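Lipase (Acinetobacter baumannii, PDB 4OPM) probably hydrolyses the ester bonds of lipids such as triacylglycerols, as a putative bacterial lipase of the alpha/beta hydrolase fold. Local coordinates at residues A[173-176]-A[177-181]; A[194-197]-A[198-201]; A[157-160]-A[161-164]; A[206-209]-A[210-214]. All blocks are in the same frame, centred on the assembly; numbering follows the deposited sequence.

Contact 1. Residues A[173-176]-A[177-181]; sequences DFNY and LLKQT
The amide of Leu178 donates to Phe174 O at 2.9 Å, an N-H...O angle of 164°, and Leu177 N reaches Asp173 O at 3.0 Å. Lys179 N continues the i to i+4 ladder of this short alpha-helix with a less straight bond to Asn175 O, and Gln180 N makes a weak one to Tyr176 O. A water adds a second bond to Asn175 O, donating to it at 2.8 Å; it also accepts from Asn175 ND2 and, weakly, from Lys179 NZ, so it links the two side chains over one turn. In the last turn Leu177 O takes three donors: the amides of Gln180 and Thr181, and Thr181 OG1 at 3.1 Å from above the carbonyl plane.

Phe174 has CG anti to its backbone N (chi1 -169°), which turns the ring along the helix so that Leu178 CG sits over one face, 4.2 Å from the ring centroid, in a CH-pi contact. Leu178 CD2 lies 3.7 Å from Phe174 CE1, towards the rim of the ring, while Leu177 CD2 stands at the edge. Gln180 CG covers a face of the Tyr176 ring in a second CH-pi contact.

Phe174 and Leu177 both lean on Met200 of helix 190-220, the next helix in the chain. Leu177 also meets Leu166 and Val168 of the preceding loop, and thus touches both.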
ATOM      1  N   ASP A 173      -5.663  16.007 -13.545  1.00 23.64           N
ATOM      2  CA  ASP A 173      -5.492  14.548 -13.557  1.00 22.25           C
ATOM      3  C   ASP A 173      -5.817  13.894 -12.208  1.00 25.22           C
ATOM      4  O   ASP A 173      -6.300  12.764 -12.201  1.00 23.79           O
ATOM      5  CB  ASP A 173      -4.080  14.142 -13.969  1.00 22.92           C
ATOM      6  CG  ASP A 173      -3.749  14.297 -15.447  1.00 31.00           C
ATOM      7  OD1 ASP A 173      -4.658  14.681 -16.234  1.00 30.74           O
ATOM      8  OD2 ASP A 173      -2.588  14.038 -15.817  1.00 31.49           O
ATOM      9  N   PHE A 174      -5.541  14.577 -11.079  1.00 21.69           N
ATOM     10  CA  PHE A 174      -5.796  13.988  -9.761  1.00 21.42           C
ATOM     11  C   PHE A 174      -7.296  13.758  -9.551  1.00 23.14           C
ATOM     12  O   PHE A 174      -7.663  12.687  -9.068  1.00 20.80           O
ATOM     13  CB  PHE A 174      -5.191  14.827  -8.634  1.00 23.31           C
ATOM     14  CG  PHE A 174      -5.171  14.173  -7.268  1.00 25.38           C
ATOM     15  CD1 PHE A 174      -5.029  12.793  -7.135  1.00 28.84           C
ATOM     16  CD2 PHE A 174      -5.225  14.945  -6.113  1.00 27.36           C
ATOM     17  CE1 PHE A 174      -5.002  12.194  -5.869  1.00 29.63           C
ATOM     18  CE2 PHE A 174      -5.199  14.346  -4.848  1.00 29.81           C
ATOM     19  CZ  PHE A 174      -5.086  12.978  -4.735  1.00 28.41           C
ATOM     20  N   ASN A 175      -8.152  14.713  -9.973  1.00 21.29           N
ATOM     21  CA  ASN A 175      -9.605  14.548  -9.885  1.00 21.89           C
ATOM     22  C   ASN A 175     -10.065  13.329 -10.696  1.00 25.01           C
ATOM     23  O   ASN A 175     -10.914  12.565 -10.221  1.00 24.31           O
ATOM     24  CB  ASN A 175     -10.347  15.801 -10.343  1.00 24.68           C
ATOM     25  CG  ASN A 175     -10.669  16.734  -9.197  1.00 49.53           C
ATOM     26  OD1 ASN A 175     -10.297  17.909  -9.207  1.00 43.42           O
ATOM     27  ND2 ASN A 175     -11.358  16.232  -8.172  1.00 42.11           N
ATOM     28  N   TYR A 176      -9.472  13.122 -11.893  1.00 21.79           N
ATOM     29  CA  TYR A 176      -9.798  11.962 -12.730  1.00 21.19           C
ATOM     30  C   TYR A 176      -9.430  10.661 -11.995  1.00 22.80           C
ATOM     31  O   TYR A 176     -10.235   9.722 -11.935  1.00 21.54           O
ATOM     32  CB  TYR A 176      -9.076  12.034 -14.097  1.00 22.72           C
ATOM     33  CG  TYR A 176      -9.395  10.835 -14.964  1.00 22.67           C
ATOM     34  CD1 TYR A 176     -10.602  10.751 -15.655  1.00 24.46           C
ATOM     35  CD2 TYR A 176      -8.536   9.738 -15.016  1.00 23.22           C
ATOM     36  CE1 TYR A 176     -10.930   9.623 -16.406  1.00 22.38           C
ATOM     37  CE2 TYR A 176      -8.850   8.606 -15.773  1.00 23.81           C
ATOM     38  CZ  TYR A 176     -10.052   8.552 -16.459  1.00 26.63           C
ATOM     39  OH  TYR A 176     -10.382   7.444 -17.196  1.00 24.27           O
ATOM     40  N   LEU A 177      -8.211  10.614 -11.432  1.00 20.33           N
ATOM     41  CA  LEU A 177      -7.727   9.443 -10.693  1.00 19.77           C
ATOM     42  C   LEU A 177      -8.654   9.103  -9.525  1.00 21.08           C
ATOM     43  O   LEU A 177      -9.028   7.937  -9.373  1.00 19.37           O
ATOM     44  CB  LEU A 177      -6.291   9.658 -10.177  1.00 19.63           C
ATOM     45  CG  LEU A 177      -5.699   8.504  -9.351  1.00 23.12           C
ATOM     46  CD1 LEU A 177      -5.517   7.252 -10.204  1.00 23.82           C
ATOM     47  CD2 LEU A 177      -4.385   8.905  -8.714  1.00 23.46           C
ATOM     48  N   LEU A 178      -9.047  10.113  -8.729  1.00 18.05           N
ATOM     49  CA  LEU A 178      -9.928   9.901  -7.569  1.00 18.41           C
ATOM     50  C   LEU A 178     -11.263   9.290  -7.987  1.00 20.62           C
ATOM     51  O   LEU A 178     -11.790   8.438  -7.263  1.00 20.57           O
ATOM     52  CB  LEU A 178     -10.180  11.201  -6.796  1.00 19.39           C
ATOM     53  CG  LEU A 178      -8.951  11.884  -6.187  1.00 25.63           C
ATOM     54  CD1 LEU A 178      -9.294  13.274  -5.691  1.00 27.32           C
ATOM     55  CD2 LEU A 178      -8.386  11.091  -5.060  1.00 30.84           C
ATOM     56  N   LYS A 179     -11.785   9.695  -9.167  1.00 18.51           N
ATOM     57  CA  LYS A 179     -13.053   9.178  -9.706  1.00 18.41           C
ATOM     58  C   LYS A 179     -12.933   7.695 -10.066  1.00 22.52           C
ATOM     59  O   LYS A 179     -13.947   6.994 -10.093  1.00 22.74           O
ATOM     60  CB  LYS A 179     -13.515   9.984 -10.932  1.00 21.34           C
ATOM     61  CG  LYS A 179     -14.128  11.332 -10.543  1.00 38.15           C
ATOM     62  CD  LYS A 179     -14.445  12.201 -11.762  1.00 53.26           C
ATOM     63  CE  LYS A 179     -15.333  13.384 -11.430  1.00 65.21           C
ATOM     64  NZ  LYS A 179     -14.607  14.453 -10.692  1.00 75.32           N
ATOM     65  N   GLN A 180     -11.705   7.218 -10.355  1.00 18.29           N
ATOM     66  CA  GLN A 180     -11.516   5.807 -10.701  1.00 17.08           C
ATOM     67  C   GLN A 180     -11.150   4.959  -9.496  1.00 19.38           C
ATOM     68  O   GLN A 180     -11.449   3.767  -9.484  1.00 19.56           O
ATOM     69  CB  GLN A 180     -10.413   5.614 -11.783  1.00 18.25           C
ATOM     70  CG  GLN A 180     -10.460   6.560 -13.004  1.00 20.38           C
ATOM     71  CD  GLN A 180     -11.838   6.900 -13.521  1.00 27.78           C
ATOM     72  OE1 GLN A 180     -12.185   8.079 -13.655  1.00 25.90           O
ATOM     73  NE2 GLN A 180     -12.662   5.898 -13.795  1.00 18.82           N
ATOM     74  N   THR A 181     -10.444   5.542  -8.512  1.00 15.79           N
ATOM     75  CA  THR A 181      -9.908   4.757  -7.403  1.00 15.76           C
ATOM     76  C   THR A 181     -10.776   4.767  -6.145  1.00 19.44           C
ATOM     77  O   THR A 181     -10.511   3.985  -5.239  1.00 19.32           O
ATOM     78  CB  THR A 181      -8.486   5.235  -7.045  1.00 21.81           C
ATOM     79  OG1 THR A 181      -8.530   6.606  -6.641  1.00 26.03           O
ATOM     80  CG2 THR A 181      -7.522   5.064  -8.191  1.00 22.69           C
TER
HETATM   81  O   HOH W   1     -12.547  13.685  -8.212  1.00 26.23           O

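Contact 2. Residues A[194-197]-A[198-201]; sequences QAQE and KLMI
Gln196 and Met200, a selenomethionine, meet one turn apart because their first torsions differ. The Gln196 chain starts with CG opposite the backbone N (chi1 -176°) and bends at chi2, which carries its amide forward along the helix; Met200 has CG beside its own N (chi1 -63°), which sets CG back toward Gln196 while the selenium end leads away. Gln196 NE2 consequently comes within 3.5 Å of Met200 CG and 4.1 Å of its selenium, while Gln196 OE1 lies 4.1 Å from Leu199 CD1, the two side chains crossing at about a right angle.

Glu197 and Ile201 repeat the pattern on another side of the helix. Glu197 runs out extended, and its CG touches Ile201 CD1 at 3.8 Å. Beneath both pairs the alpha-helical ladder is regular: Met200 N donates to Gln196 O at 3.1 Å in the carbonyl plane, and Ile201 N to Glu197 O at 2.9 Å. Leu199 N makes a weaker bond to Ala195 O.

Around this stretch of helix 190-220, Phe9 of helix 9-19 packs on Ala195, Gln196 and Leu199, and Phe174 of helix 173-181 on Gln196.

The chemistry divides Glu197 in two. Its CG serves apolar packing, whereas OE2 of the buried carboxylate accepts from the amides of Gly172 and Phe174 at the start of helix 173-181, where the helix dipole would probably help stabilise the negative charge.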
ATOM      1  N   GLN A 194      -5.098  20.232  -4.844  1.00 22.34           N
ATOM      2  CA  GLN A 194      -4.154  20.888  -5.761  1.00 22.64           C
ATOM      3  C   GLN A 194      -2.702  20.723  -5.295  1.00 23.23           C
ATOM      4  O   GLN A 194      -1.828  20.477  -6.128  1.00 20.93           O
ATOM      5  CB  GLN A 194      -4.512  22.369  -5.925  1.00 25.22           C
ATOM      6  CG  GLN A 194      -5.744  22.547  -6.819  1.00 43.30           C
ATOM      7  CD  GLN A 194      -6.418  23.892  -6.732  1.00 62.73           C
ATOM      8  OE1 GLN A 194      -5.869  24.875  -6.224  1.00 62.54           O
ATOM      9  NE2 GLN A 194      -7.634  23.964  -7.243  1.00 52.70           N
ATOM     10  N   ALA A 195      -2.455  20.812  -3.964  1.00 19.59           N
ATOM     11  CA  ALA A 195      -1.124  20.622  -3.380  1.00 19.14           C
ATOM     12  C   ALA A 195      -0.674  19.168  -3.549  1.00 21.65           C
ATOM     13  O   ALA A 195       0.461  18.935  -3.964  1.00 20.92           O
ATOM     14  CB  ALA A 195      -1.134  21.006  -1.911  1.00 19.23           C
ATOM     15  N   GLN A 196      -1.573  18.196  -3.277  1.00 18.87           N
ATOM     16  CA  GLN A 196      -1.247  16.774  -3.442  1.00 18.23           C
ATOM     17  C   GLN A 196      -0.988  16.455  -4.921  1.00 21.07           C
ATOM     18  O   GLN A 196      -0.016  15.757  -5.237  1.00 21.23           O
ATOM     19  CB  GLN A 196      -2.359  15.868  -2.870  1.00 18.98           C
ATOM     20  CG  GLN A 196      -2.028  14.358  -2.919  1.00 26.35           C
ATOM     21  CD  GLN A 196      -0.698  14.004  -2.294  1.00 44.17           C
ATOM     22  OE1 GLN A 196      -0.400  14.375  -1.154  1.00 43.33           O
ATOM     23  NE2 GLN A 196       0.129  13.266  -3.027  1.00 42.28           N
ATOM     24  N   GLU A 197      -1.830  16.992  -5.819  1.00 18.45           N
ATOM     25  CA  GLU A 197      -1.680  16.787  -7.269  1.00 18.32           C
ATOM     26  C   GLU A 197      -0.298  17.234  -7.749  1.00 22.22           C
ATOM     27  O   GLU A 197       0.343  16.517  -8.525  1.00 21.67           O
ATOM     28  CB  GLU A 197      -2.773  17.548  -8.019  1.00 19.89           C
ATOM     29  CG  GLU A 197      -2.677  17.458  -9.534  1.00 23.34           C
ATOM     30  CD  GLU A 197      -3.849  18.136 -10.208  1.00 31.15           C
ATOM     31  OE1 GLU A 197      -3.968  19.377 -10.086  1.00 32.54           O
ATOM     32  OE2 GLU A 197      -4.686  17.420 -10.798  1.00 25.99           O
ATOM     33  N   LYS A 198       0.163  18.419  -7.287  1.00 19.92           N
ATOM     34  CA  LYS A 198       1.478  18.952  -7.660  1.00 20.41           C
ATOM     35  C   LYS A 198       2.613  17.993  -7.254  1.00 23.73           C
ATOM     36  O   LYS A 198       3.503  17.764  -8.063  1.00 24.66           O
ATOM     37  CB  LYS A 198       1.699  20.349  -7.050  1.00 22.23           C
ATOM     38  CG  LYS A 198       3.018  21.028  -7.447  1.00 25.23           C
ATOM     39  CD  LYS A 198       3.201  21.170  -8.967  1.00 36.07           C
ATOM     40  CE  LYS A 198       4.330  22.102  -9.332  1.00 55.48           C
ATOM     41  NZ  LYS A 198       5.663  21.586  -8.911  1.00 69.03           N
ATOM     42  N   LEU A 199       2.537  17.384  -6.054  1.00 20.68           N
ATOM     43  CA  LEU A 199       3.546  16.419  -5.578  1.00 21.07           C
ATOM     44  C   LEU A 199       3.567  15.181  -6.470  1.00 23.60           C
ATOM     45  O   LEU A 199       4.636  14.681  -6.816  1.00 23.62           O
ATOM     46  CB  LEU A 199       3.293  16.017  -4.115  1.00 20.89           C
ATOM     47  CG  LEU A 199       3.447  17.143  -3.068  1.00 26.23           C
ATOM     48  CD1 LEU A 199       2.914  16.703  -1.710  1.00 26.05           C
ATOM     49  CD2 LEU A 199       4.887  17.591  -2.949  1.00 28.96           C
HETATM   50  N   MSE A 200       2.375  14.724  -6.882  1.00 18.34           N
HETATM   51  CA  MSE A 200       2.269  13.566  -7.769  1.00 16.31           C
HETATM   52  C   MSE A 200       2.831  13.883  -9.172  1.00 23.04           C
HETATM   53  O   MSE A 200       3.572  13.059  -9.727  1.00 21.98           O
HETATM   54  CB  MSE A 200       0.822  13.111  -7.829  1.00 16.95           C
HETATM   55  CG  MSE A 200       0.298  12.637  -6.484  1.00 20.44           C
HETATM   56 SE   MSE A 200      -1.532  12.099  -6.634  0.75 24.78          SE
HETATM   57  CE  MSE A 200      -1.219  10.291  -7.406  1.00 22.44           C
ATOM     58  N   ILE A 201       2.552  15.110  -9.702  1.00 20.99           N
ATOM     59  CA  ILE A 201       3.073  15.557 -11.001  1.00 21.50           C
ATOM     60  C   ILE A 201       4.618  15.555 -10.953  1.00 26.91           C
ATOM     61  O   ILE A 201       5.267  15.150 -11.928  1.00 25.50           O
ATOM     62  CB  ILE A 201       2.494  16.948 -11.418  1.00 24.41           C
ATOM     63  CG1 ILE A 201       0.984  16.847 -11.773  1.00 23.64           C
ATOM     64  CG2 ILE A 201       3.289  17.572 -12.599  1.00 25.77           C
ATOM     65  CD1 ILE A 201       0.251  18.194 -11.906  1.00 24.35           C
TER

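Contact 3. Residues A[157-160]-A[161-164]; sequences LKDP and TYLK
Asp159 runs from a CB that lies 3.9 Å from Tyr162 CD1 to a carboxylate whose two oxygens have different neighbours. Its CG is trans to N (chi1 -177°), which carries the carboxylate alongside the start of the next turn. That CG is still 4.0 Å from Thr161 N, but OD1 closes the gap. It accepts from Thr161 N at 3.1 Å, well above the carboxylate plane. In one of two Thr161 conformers it also accepts from the hydroxyl OG1 at 2.9 Å, on the syn side and nearer that plane, with both donors on the same face. Asp159 OD2 instead lies 3.8 Å from Tyr162 CE1, the carboxylate standing nearly perpendicular to the ring (84°).

Asp159 is the first residue to leave helical geometry after helix 155-158, and it opens the 3-10 turns that follow. Its side-chain bond to the amide two residues ahead is that of an Asx turn, and its own carbonyl begins the 3-10 hydrogen bonding: Tyr162 N donates to Asp159 O at 3.0 Å in a nearly straight bond (167°). The same oxygen lies at the edge of the Tyr162 ring, in its plane. Leu163 N then bonds to Pro160 O at 3.0 Å from above the carbonyl plane, and Lys164 N to Thr161 O.

Pro160 CB meets Leu163 CD1 at 4.1 Å, and the proline ring rests on Ile215 and Asn218 of helix 190-220. Lys164 packs on Val211 and Ile215 of that helix, whereas Tyr162 packs against Ile155 and Tyr156 of helix 155-158.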
ATOM      1  N   LEU A 157      -6.417  -4.650 -15.516  1.00 22.19           N
ATOM      2  CA  LEU A 157      -5.835  -5.981 -15.316  1.00 22.61           C
ATOM      3  C   LEU A 157      -5.664  -6.707 -16.658  1.00 27.63           C
ATOM      4  O   LEU A 157      -4.663  -7.404 -16.855  1.00 27.33           O
ATOM      5  CB  LEU A 157      -6.697  -6.837 -14.354  1.00 21.89           C
ATOM      6  CG  LEU A 157      -6.796  -6.387 -12.883  1.00 25.98           C
ATOM      7  CD1 LEU A 157      -7.859  -7.200 -12.147  1.00 26.47           C
ATOM      8  CD2 LEU A 157      -5.442  -6.521 -12.159  1.00 26.05           C
ATOM      9  N   LYS A 158      -6.656  -6.568 -17.560  1.00 25.74           N
ATOM     10  CA  LYS A 158      -6.649  -7.228 -18.873  1.00 26.68           C
ATOM     11  C   LYS A 158      -5.558  -6.648 -19.777  1.00 31.55           C
ATOM     12  O   LYS A 158      -4.902  -7.398 -20.516  1.00 30.57           O
ATOM     13  CB  LYS A 158      -8.025  -7.142 -19.541  1.00 29.46           C
ATOM     14  CG  LYS A 158      -9.067  -8.054 -18.896  1.00 45.46           C
ATOM     15  CD  LYS A 158     -10.397  -7.988 -19.631  1.00 58.55           C
ATOM     16  CE  LYS A 158     -11.409  -8.950 -19.062  1.00 68.55           C
ATOM     17  NZ  LYS A 158     -12.607  -9.059 -19.932  1.00 79.76           N
ATOM     18  N   ASP A 159      -5.342  -5.332 -19.697  1.00 28.13           N
ATOM     19  CA  ASP A 159      -4.298  -4.653 -20.453  1.00 28.25           C
ATOM     20  C   ASP A 159      -3.704  -3.538 -19.583  1.00 30.99           C
ATOM     21  O   ASP A 159      -4.222  -2.413 -19.596  1.00 29.94           O
ATOM     22  CB  ASP A 159      -4.804  -4.127 -21.815  1.00 30.49           C
ATOM     23  CG  ASP A 159      -3.725  -3.481 -22.676  1.00 37.50           C
ATOM     24  OD1 ASP A 159      -2.556  -3.413 -22.224  1.00 36.53           O
ATOM     25  OD2 ASP A 159      -4.053  -3.019 -23.786  1.00 46.71           O
ATOM     26  N   PRO A 160      -2.600  -3.840 -18.848  1.00 27.92           N
ATOM     27  CA  PRO A 160      -1.991  -2.835 -17.956  1.00 27.58           C
ATOM     28  C   PRO A 160      -1.505  -1.558 -18.650  1.00 29.24           C
ATOM     29  O   PRO A 160      -1.129  -0.637 -17.927  1.00 26.66           O
ATOM     30  CB  PRO A 160      -0.843  -3.591 -17.281  1.00 29.99           C
ATOM     31  CG  PRO A 160      -1.221  -5.017 -17.394  1.00 34.45           C
ATOM     32  CD  PRO A 160      -1.921  -5.142 -18.711  1.00 30.54           C
ATOM     33  N   THR A 161      -1.543  -1.459 -20.017  1.00 27.64           N
ATOM     34  CA  THR A 161      -1.162  -0.211 -20.689  0.50 27.60           C
ATOM     35  C   THR A 161      -2.185   0.880 -20.279  1.00 29.49           C
ATOM     36  O   THR A 161      -1.859   2.066 -20.268  1.00 28.40           O
ATOM     37  CB  THR A 161      -1.057  -0.401 -22.210  0.50 36.28           C
ATOM     38  OG1 THR A 161      -0.326  -1.601 -22.493  0.50 37.83           O
ATOM     39  CG2 THR A 161      -0.379   0.777 -22.899  0.50 34.87           C
ATOM     40  N   TYR A 162      -3.418   0.454 -19.901  1.00 25.50           N
ATOM     41  CA  TYR A 162      -4.472   1.367 -19.458  1.00 25.11           C
ATOM     42  C   TYR A 162      -4.132   2.026 -18.104  1.00 26.79           C
ATOM     43  O   TYR A 162      -4.718   3.063 -17.782  1.00 24.49           O
ATOM     44  CB  TYR A 162      -5.825   0.668 -19.406  1.00 26.80           C
ATOM     45  CG  TYR A 162      -6.479   0.588 -20.763  1.00 31.22           C
ATOM     46  CD1 TYR A 162      -6.234  -0.486 -21.614  1.00 33.68           C
ATOM     47  CD2 TYR A 162      -7.329   1.596 -21.209  1.00 32.72           C
ATOM     48  CE1 TYR A 162      -6.832  -0.563 -22.870  1.00 36.96           C
ATOM     49  CE2 TYR A 162      -7.930   1.531 -22.466  1.00 34.83           C
ATOM     50  CZ  TYR A 162      -7.686   0.445 -23.288  1.00 43.06           C
ATOM     51  OH  TYR A 162      -8.290   0.378 -24.520  1.00 45.74           O
ATOM     52  N   LEU A 163      -3.140   1.476 -17.348  1.00 23.65           N
ATOM     53  CA  LEU A 163      -2.653   2.104 -16.114  1.00 23.57           C
ATOM     54  C   LEU A 163      -2.052   3.494 -16.421  1.00 24.74           C
ATOM     55  O   LEU A 163      -2.019   4.349 -15.539  1.00 22.54           O
ATOM     56  CB  LEU A 163      -1.612   1.226 -15.384  1.00 24.01           C
ATOM     57  CG  LEU A 163      -2.115  -0.070 -14.726  1.00 28.95           C
ATOM     58  CD1 LEU A 163      -0.957  -0.878 -14.182  1.00 29.69           C
ATOM     59  CD2 LEU A 163      -3.139   0.208 -13.612  1.00 28.80           C
ATOM     60  N   LYS A 164      -1.630   3.734 -17.683  1.00 22.36           N
ATOM     61  CA  LYS A 164      -1.097   5.041 -18.088  1.00 22.53           C
ATOM     62  C   LYS A 164      -2.165   6.148 -17.993  1.00 27.23           C
ATOM     63  O   LYS A 164      -1.806   7.308 -17.791  1.00 27.27           O
ATOM     64  CB  LYS A 164      -0.519   4.988 -19.509  1.00 24.38           C
ATOM     65  CG  LYS A 164       0.765   4.179 -19.577  1.00 33.05           C
ATOM     66  CD  LYS A 164       1.235   4.024 -21.016  1.00 44.69           C
ATOM     67  CE  LYS A 164       2.485   3.193 -21.112  1.00 58.63           C
ATOM     68  NZ  LYS A 164       3.691   3.974 -20.724  1.00 71.38           N
TER

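Contact 4. Residues A[206-209]-A[210-214]; sequences QTQK and LVDQL
Gln208 O receives the amide of Asp212 at 2.9 Å (N-H...O angle 161°), and the side chains of the same two residues rise together from one side of the helix. Gln208 CG swings to the carbonyl side of CA (chi1 -178°) and the chain bends at chi2, which brings OE1 to 3.7 Å from Asp212 OD1. The amide and carboxylate planes are only 10° apart. Both oxygens meet NZ of Lys164, from the loop before helix 173-181, through a salt bridge to Asp212 OD1 and a hydrogen bond to Gln208 OE1; this probably accounts for their nearness, the positive charge offsetting the approach.

This is the middle of helix 190-220, a long helix of the helical insertion, probably a cap, on the alpha/beta hydrolase fold, and its ladder runs unbroken here. Val211 N donates to Thr207 O, Leu210 N to Gln206 O and Gln213 N to Lys209 O, at 2.9 to 3.1 Å. Val211 folds back over the same carbonyl, its CG2 3.4 Å from Thr207 O. On the face that carries Leu210, Tyr92 of a loop and Leu97 of helix 94-107 pack against that leucine, and the Tyr92 hydroxyl bonds to Gln206 OE1.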
ATOM      1  N   GLN A 206       9.031   9.072 -12.446  1.00 24.20           N
ATOM      2  CA  GLN A 206       9.313   7.848 -11.691  1.00 22.97           C
ATOM      3  C   GLN A 206       8.109   6.899 -11.757  1.00 26.08           C
ATOM      4  O   GLN A 206       8.300   5.704 -11.977  1.00 25.01           O
ATOM      5  CB  GLN A 206       9.717   8.156 -10.247  1.00 23.06           C
ATOM      6  CG  GLN A 206      11.008   8.959 -10.146  1.00 25.72           C
ATOM      7  CD  GLN A 206      11.395   9.211  -8.717  1.00 42.12           C
ATOM      8  OE1 GLN A 206      11.950   8.335  -8.042  1.00 34.68           O
ATOM      9  NE2 GLN A 206      11.149  10.426  -8.240  1.00 32.95           N
ATOM     10  N   THR A 207       6.880   7.427 -11.606  1.00 21.52           N
ATOM     11  CA  THR A 207       5.654   6.633 -11.698  1.00 19.67           C
ATOM     12  C   THR A 207       5.556   5.978 -13.079  1.00 22.99           C
ATOM     13  O   THR A 207       5.181   4.808 -13.171  1.00 21.35           O
ATOM     14  CB  THR A 207       4.427   7.510 -11.404  1.00 23.62           C
ATOM     15  OG1 THR A 207       4.670   8.255 -10.209  1.00 21.71           O
ATOM     16  CG2 THR A 207       3.159   6.690 -11.232  1.00 21.30           C
ATOM     17  N   GLN A 208       5.918   6.723 -14.148  1.00 20.72           N
ATOM     18  CA  GLN A 208       5.906   6.201 -15.511  1.00 21.79           C
ATOM     19  C   GLN A 208       6.858   4.988 -15.617  1.00 23.71           C
ATOM     20  O   GLN A 208       6.493   3.982 -16.236  1.00 23.29           O
ATOM     21  CB  GLN A 208       6.288   7.310 -16.516  1.00 24.88           C
ATOM     22  CG  GLN A 208       6.260   6.880 -18.001  1.00 48.63           C
ATOM     23  CD  GLN A 208       4.875   6.558 -18.548  1.00 76.50           C
ATOM     24  OE1 GLN A 208       4.369   5.432 -18.439  1.00 75.14           O
ATOM     25  NE2 GLN A 208       4.250   7.531 -19.191  1.00 68.78           N
ATOM     26  N   LYS A 209       8.043   5.066 -14.974  1.00 21.52           N
ATOM     27  CA  LYS A 209       9.023   3.968 -14.983  1.00 22.64           C
ATOM     28  C   LYS A 209       8.440   2.739 -14.265  1.00 25.25           C
ATOM     29  O   LYS A 209       8.570   1.624 -14.770  1.00 24.45           O
ATOM     30  CB  LYS A 209      10.358   4.398 -14.340  1.00 25.21           C
ATOM     31  CG  LYS A 209      11.156   5.348 -15.215  1.00 33.84           C
ATOM     32  CD  LYS A 209      12.410   5.846 -14.516  1.00 42.94           C
ATOM     33  CE  LYS A 209      13.301   6.589 -15.480  1.00 53.11           C
ATOM     34  NZ  LYS A 209      14.518   7.107 -14.807  1.00 62.83           N
ATOM     35  N   LEU A 210       7.779   2.963 -13.111  1.00 22.16           N
ATOM     36  CA  LEU A 210       7.123   1.915 -12.323  0.50 20.91           C
ATOM     37  C   LEU A 210       6.067   1.202 -13.179  1.00 24.78           C
ATOM     38  O   LEU A 210       6.051  -0.027 -13.250  1.00 24.52           O
ATOM     39  CB  LEU A 210       6.478   2.526 -11.058  0.50 20.14           C
ATOM     40  CG  LEU A 210       7.399   2.726  -9.866  0.50 23.57           C
ATOM     41  CD1 LEU A 210       6.980   3.942  -9.043  0.50 23.41           C
ATOM     42  CD2 LEU A 210       7.410   1.494  -8.981  0.50 25.15           C
ATOM     43  N   VAL A 211       5.208   1.990 -13.860  1.00 19.60           N
ATOM     44  CA  VAL A 211       4.136   1.481 -14.729  1.00 19.73           C
ATOM     45  C   VAL A 211       4.738   0.669 -15.891  1.00 22.98           C
ATOM     46  O   VAL A 211       4.268  -0.432 -16.159  1.00 23.11           O
ATOM     47  CB  VAL A 211       3.220   2.627 -15.228  1.00 22.70           C
ATOM     48  CG1 VAL A 211       2.337   2.186 -16.397  1.00 22.56           C
ATOM     49  CG2 VAL A 211       2.363   3.142 -14.073  1.00 21.78           C
ATOM     50  N   ASP A 212       5.792   1.181 -16.548  1.00 19.05           N
ATOM     51  CA  ASP A 212       6.408   0.441 -17.661  1.00 20.51           C
ATOM     52  C   ASP A 212       6.928  -0.924 -17.202  1.00 23.90           C
ATOM     53  O   ASP A 212       6.777  -1.910 -17.937  1.00 24.03           O
ATOM     54  CB  ASP A 212       7.530   1.266 -18.295  1.00 23.98           C
ATOM     55  CG  ASP A 212       7.009   2.425 -19.128  1.00 36.69           C
ATOM     56  OD1 ASP A 212       5.869   2.319 -19.649  1.00 37.06           O
ATOM     57  OD2 ASP A 212       7.775   3.387 -19.349  1.00 43.86           O
ATOM     58  N   GLN A 213       7.507  -0.980 -15.982  1.00 20.75           N
ATOM     59  CA  GLN A 213       8.037  -2.201 -15.366  0.50 21.39           C
ATOM     60  C   GLN A 213       6.893  -3.174 -15.063  1.00 25.06           C
ATOM     61  O   GLN A 213       7.043  -4.386 -15.226  1.00 24.11           O
ATOM     62  CB  GLN A 213       8.816  -1.864 -14.076  0.50 22.45           C
ATOM     63  CG  GLN A 213      10.123  -1.098 -14.293  0.50 32.48           C
ATOM     64  CD  GLN A 213      11.203  -1.938 -14.911  0.50 49.56           C
ATOM     65  OE1 GLN A 213      11.798  -2.803 -14.264  0.50 45.00           O
ATOM     66  NE2 GLN A 213      11.490  -1.687 -16.176  0.50 42.19           N
ATOM     67  N   LEU A 214       5.734  -2.626 -14.610  1.00 22.53           N
ATOM     68  CA  LEU A 214       4.549  -3.429 -14.296  1.00 23.35           C
ATOM     69  C   LEU A 214       3.986  -4.070 -15.564  1.00 25.26           C
ATOM     70  O   LEU A 214       3.632  -5.249 -15.557  1.00 24.16           O
ATOM     71  CB  LEU A 214       3.466  -2.551 -13.657  1.00 23.99           C
ATOM     72  CG  LEU A 214       3.446  -2.478 -12.172  1.00 30.00           C
ATOM     73  CD1 LEU A 214       2.344  -1.522 -11.727  1.00 29.76           C
ATOM     74  CD2 LEU A 214       3.189  -3.871 -11.563  1.00 32.13           C
TER

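Along the chain the order is contact 3, contact 1, contact 2, contact 4, all lying between the sheet strands 137-143 and 237-242, the place where alpha/beta hydrolases commonly insert a helical cap. Contacts 2 and 4 share helix 190-220, their centres 18 Å apart, and each is touched by an earlier contact. Contact 1 touches contact 2 (centres 12 Å apart) and contact 3 touches contact 4 (also 12 Å), whereas contacts 1 and 3 do not meet. The long helix thus joins both pairs. Leu163 and Gln180 lie near the probable Ser120-His274-Asp245 triad, consistent with this helical region bordering the active site.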